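Epoxide hydrolase (Aspergillus niger, PDB 1QO7) probably catalyses the hydrolysis of epoxides to vicinal diols, using an alpha/beta hydrolase fold. Local coordinates at residues 236-241 with 347-352. The protein carries 2 engineered substitutions. Numbering follows the deposited sequence.
Sequences IARMEK and LCPVPR
In the cap of this alpha/beta hydrolase fold, Met239 packs on Cys348 and Val350. Its helix, 230-245, lies in the insertion between strands 206-211 and 337-342 that forms the cap in this family. It meets the loop after strand 337-342, which in relatives carries the acid of the catalytic triad. Within 236-241, Met239 buries the most surface against 347-352. Its CG stands anti to the backbone N (chi1 178°), and the extended chain carries the sulfur along Cys348 to Val350. Met239 SD lies 3.6 Å from Cys348 CB and only 3.3 Å from Val350 CG1, a tight apolar contact. The chain then bends at the last torsion (chi3 80°), and CE also touches Val350 CG1. Trp354 adds to the packing on Met239 and Ile236.

Pro349 centres an inverse gamma turn, closed by a weak bond from Val350 N to Cys348 O. Its CD approaches Met239 CB at 4.2 Å, while CG meets the Arg238 guanidinium obliquely, 3.8 Å from NH2. That NH2 is hydrogen-bonded to Pro344 O of the same loop. Leu347 points away from 236-241, but its side chain touches Phe242 and lies near those of His372 and Asp190, both predicted to be catalytic. The Ile236 and Pro351 side chains cross at about a right angle. No direct hydrogen bond joins the segments, but a water may donate to Leu347 O at 2.8 Å and, weakly, to Arg238 O, not necessarily both at once.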
ATOM      1  N   ILE A 236     -23.907  -3.090  -7.227  1.00 26.76           N
ATOM      2  CA  ILE A 236     -22.839  -3.661  -8.034  1.00 26.51           C
ATOM      3  C   ILE A 236     -21.837  -2.578  -8.425  1.00 26.26           C
ATOM      4  O   ILE A 236     -20.643  -2.845  -8.554  1.00 26.12           O
ATOM      5  CB  ILE A 236     -23.404  -4.322  -9.300  1.00 26.86           C
ATOM      6  CG1 ILE A 236     -24.070  -5.643  -8.917  1.00 26.79           C
ATOM      7  CG2 ILE A 236     -22.296  -4.544 -10.330  1.00 26.67           C
ATOM      8  CD1 ILE A 236     -24.593  -6.402 -10.088  1.00 27.75           C
ATOM      9  N   ALA A 237     -22.328  -1.360  -8.617  1.00 25.88           N
ATOM     10  CA  ALA A 237     -21.456  -0.248  -8.970  1.00 25.85           C
ATOM     11  C   ALA A 237     -20.513   0.032  -7.803  1.00 25.68           C
ATOM     12  O   ALA A 237     -19.316   0.256  -8.000  1.00 25.47           O
ATOM     13  CB  ALA A 237     -22.287   0.988  -9.284  1.00 25.80           C
ATOM     14  N   ARG A 238     -21.055   0.013  -6.588  1.00 25.64           N
ATOM     15  CA  ARG A 238     -20.241   0.260  -5.403  1.00 25.61           C
ATOM     16  C   ARG A 238     -19.199  -0.842  -5.266  1.00 25.72           C
ATOM     17  O   ARG A 238     -18.062  -0.583  -4.873  1.00 25.29           O
ATOM     18  CB  ARG A 238     -21.113   0.319  -4.142  1.00 25.83           C
ATOM     19  CG  ARG A 238     -22.056   1.521  -4.095  1.00 26.12           C
ATOM     20  CD  ARG A 238     -22.543   1.804  -2.673  1.00 26.43           C
ATOM     21  NE  ARG A 238     -23.385   0.740  -2.130  1.00 26.72           N
ATOM     22  CZ  ARG A 238     -24.643   0.516  -2.495  1.00 27.01           C
ATOM     23  NH1 ARG A 238     -25.220   1.286  -3.413  1.00 26.92           N
ATOM     24  NH2 ARG A 238     -25.329  -0.478  -1.940  1.00 26.81           N
ATOM     25  N   MET A 239     -19.578  -2.075  -5.589  1.00 25.62           N
ATOM     26  CA  MET A 239     -18.624  -3.173  -5.486  1.00 26.38           C
ATOM     27  C   MET A 239     -17.498  -3.001  -6.502  1.00 26.36           C
ATOM     28  O   MET A 239     -16.330  -3.248  -6.201  1.00 26.00           O
ATOM     29  CB  MET A 239     -19.311  -4.521  -5.709  1.00 27.21           C
ATOM     30  CG  MET A 239     -18.341  -5.691  -5.646  1.00 28.46           C
ATOM     31  SD  MET A 239     -19.138  -7.292  -5.722  1.00 30.95           S
ATOM     32  CE  MET A 239     -19.420  -7.433  -7.512  1.00 29.89           C
ATOM     33  N   GLU A 240     -17.850  -2.581  -7.712  1.00 26.52           N
ATOM     34  CA  GLU A 240     -16.839  -2.387  -8.739  1.00 27.02           C
ATOM     35  C   GLU A 240     -15.871  -1.271  -8.368  1.00 26.63           C
ATOM     36  O   GLU A 240     -14.684  -1.354  -8.687  1.00 26.32           O
ATOM     37  CB  GLU A 240     -17.492  -2.089 -10.090  1.00 27.95           C
ATOM     38  CG  GLU A 240     -17.837  -3.343 -10.876  1.00 29.64           C
ATOM     39  CD  GLU A 240     -16.609  -4.198 -11.179  1.00 30.67           C
ATOM     40  OE1 GLU A 240     -15.662  -3.685 -11.821  1.00 31.48           O
ATOM     41  OE2 GLU A 240     -16.591  -5.383 -10.772  1.00 31.40           O
ATOM     42  N   LYS A 241     -16.373  -0.238  -7.695  1.00 26.21           N
ATOM     43  CA  LYS A 241     -15.523   0.876  -7.280  1.00 25.94           C
ATOM     44  C   LYS A 241     -14.558   0.381  -6.209  1.00 25.56           C
ATOM     45  O   LYS A 241     -13.384   0.747  -6.208  1.00 25.11           O
ATOM     46  CB  LYS A 241     -16.364   2.028  -6.721  1.00 26.62           C
ATOM     47  CG  LYS A 241     -15.568   3.310  -6.475  1.00 27.58           C
ATOM     48  CD  LYS A 241     -16.392   4.352  -5.726  1.00 28.22           C
ATOM     49  CE  LYS A 241     -15.749   5.735  -5.784  1.00 28.78           C
ATOM     50  NZ  LYS A 241     -14.331   5.732  -5.328  1.00 29.68           N
ATOM     51  N   LEU A 347     -18.710  -3.543   1.756  1.00 28.52           N
ATOM     52  CA  LEU A 347     -17.791  -3.462   0.626  1.00 28.79           C
ATOM     53  C   LEU A 347     -18.267  -3.999  -0.718  1.00 28.95           C
ATOM     54  O   LEU A 347     -18.083  -3.346  -1.746  1.00 28.98           O
ATOM     55  CB  LEU A 347     -16.479  -4.151   1.000  1.00 29.06           C
ATOM     56  CG  LEU A 347     -15.938  -3.754   2.376  1.00 29.21           C
ATOM     57  CD1 LEU A 347     -14.628  -4.481   2.652  1.00 29.45           C
ATOM     58  CD2 LEU A 347     -15.743  -2.247   2.416  1.00 29.39           C
ATOM     59  N   CYS A 348     -18.866  -5.185  -0.716  1.00 28.97           N
ATOM     60  CA  CYS A 348     -19.331  -5.802  -1.953  1.00 29.29           C
ATOM     61  C   CYS A 348     -20.816  -6.163  -1.873  1.00 28.91           C
ATOM     62  O   CYS A 348     -21.179  -7.327  -1.706  1.00 28.83           O
ATOM     63  CB  CYS A 348     -18.495  -7.053  -2.236  1.00 29.78           C
ATOM     64  SG  CYS A 348     -16.699  -6.730  -2.258  1.00 31.75           S
ATOM     65  N   PRO A 349     -21.694  -5.157  -2.003  1.00 28.59           N
ATOM     66  CA  PRO A 349     -23.144  -5.351  -1.941  1.00 28.43           C
ATOM     67  C   PRO A 349     -23.751  -5.991  -3.183  1.00 28.32           C
ATOM     68  O   PRO A 349     -24.316  -5.304  -4.032  1.00 28.37           O
ATOM     69  CB  PRO A 349     -23.662  -3.938  -1.697  1.00 28.46           C
ATOM     70  CG  PRO A 349     -22.708  -3.110  -2.488  1.00 28.54           C
ATOM     71  CD  PRO A 349     -21.360  -3.730  -2.163  1.00 28.66           C
ATOM     72  N   VAL A 350     -23.635  -7.312  -3.276  1.00 27.94           N
ATOM     73  CA  VAL A 350     -24.183  -8.054  -4.405  1.00 27.75           C
ATOM     74  C   VAL A 350     -25.623  -8.461  -4.108  1.00 27.57           C
ATOM     75  O   VAL A 350     -26.014  -8.586  -2.946  1.00 27.48           O
ATOM     76  CB  VAL A 350     -23.350  -9.314  -4.694  1.00 27.84           C
ATOM     77  CG1 VAL A 350     -21.932  -8.917  -5.077  1.00 28.10           C
ATOM     78  CG2 VAL A 350     -23.333 -10.216  -3.469  1.00 27.81           C
ATOM     79  N   PRO A 351     -26.428  -8.679  -5.159  1.00 27.21           N
ATOM     80  CA  PRO A 351     -27.835  -9.067  -5.022  1.00 26.91           C
ATOM     81  C   PRO A 351     -28.084 -10.489  -4.525  1.00 26.44           C
ATOM     82  O   PRO A 351     -27.245 -11.370  -4.660  1.00 26.17           O
ATOM     83  CB  PRO A 351     -28.385  -8.839  -6.426  1.00 26.98           C
ATOM     84  CG  PRO A 351     -27.221  -9.180  -7.286  1.00 27.26           C
ATOM     85  CD  PRO A 351     -26.076  -8.494  -6.579  1.00 27.20           C
ATOM     86  N   ARG A 352     -29.263 -10.696  -3.952  1.00 26.22           N
ATOM     87  CA  ARG A 352     -29.656 -11.995  -3.425  1.00 25.99           C
ATOM     88  C   ARG A 352     -29.555 -13.108  -4.467  1.00 25.74           C
ATOM     89  O   ARG A 352     -29.134 -14.220  -4.153  1.00 25.32           O
ATOM     90  CB  ARG A 352     -31.088 -11.924  -2.896  1.00 26.38           C
ATOM     91  CG  ARG A 352     -31.622 -13.249  -2.397  1.00 27.19           C
ATOM     92  CD  ARG A 352     -33.004 -13.084  -1.784  1.00 27.90           C
ATOM     93  NE  ARG A 352     -33.503 -14.342  -1.234  1.00 28.80           N
ATOM     94  CZ  ARG A 352     -34.580 -14.441  -0.462  1.00 28.98           C
ATOM     95  NH1 ARG A 352     -35.272 -13.356  -0.147  1.00 29.34           N
ATOM     96  NH2 ARG A 352     -34.962 -15.624  -0.001  1.00 29.46           N
TER
HETATM   97  O   HOH W   1     -18.390  -0.610  -1.596  1.00 30.14           O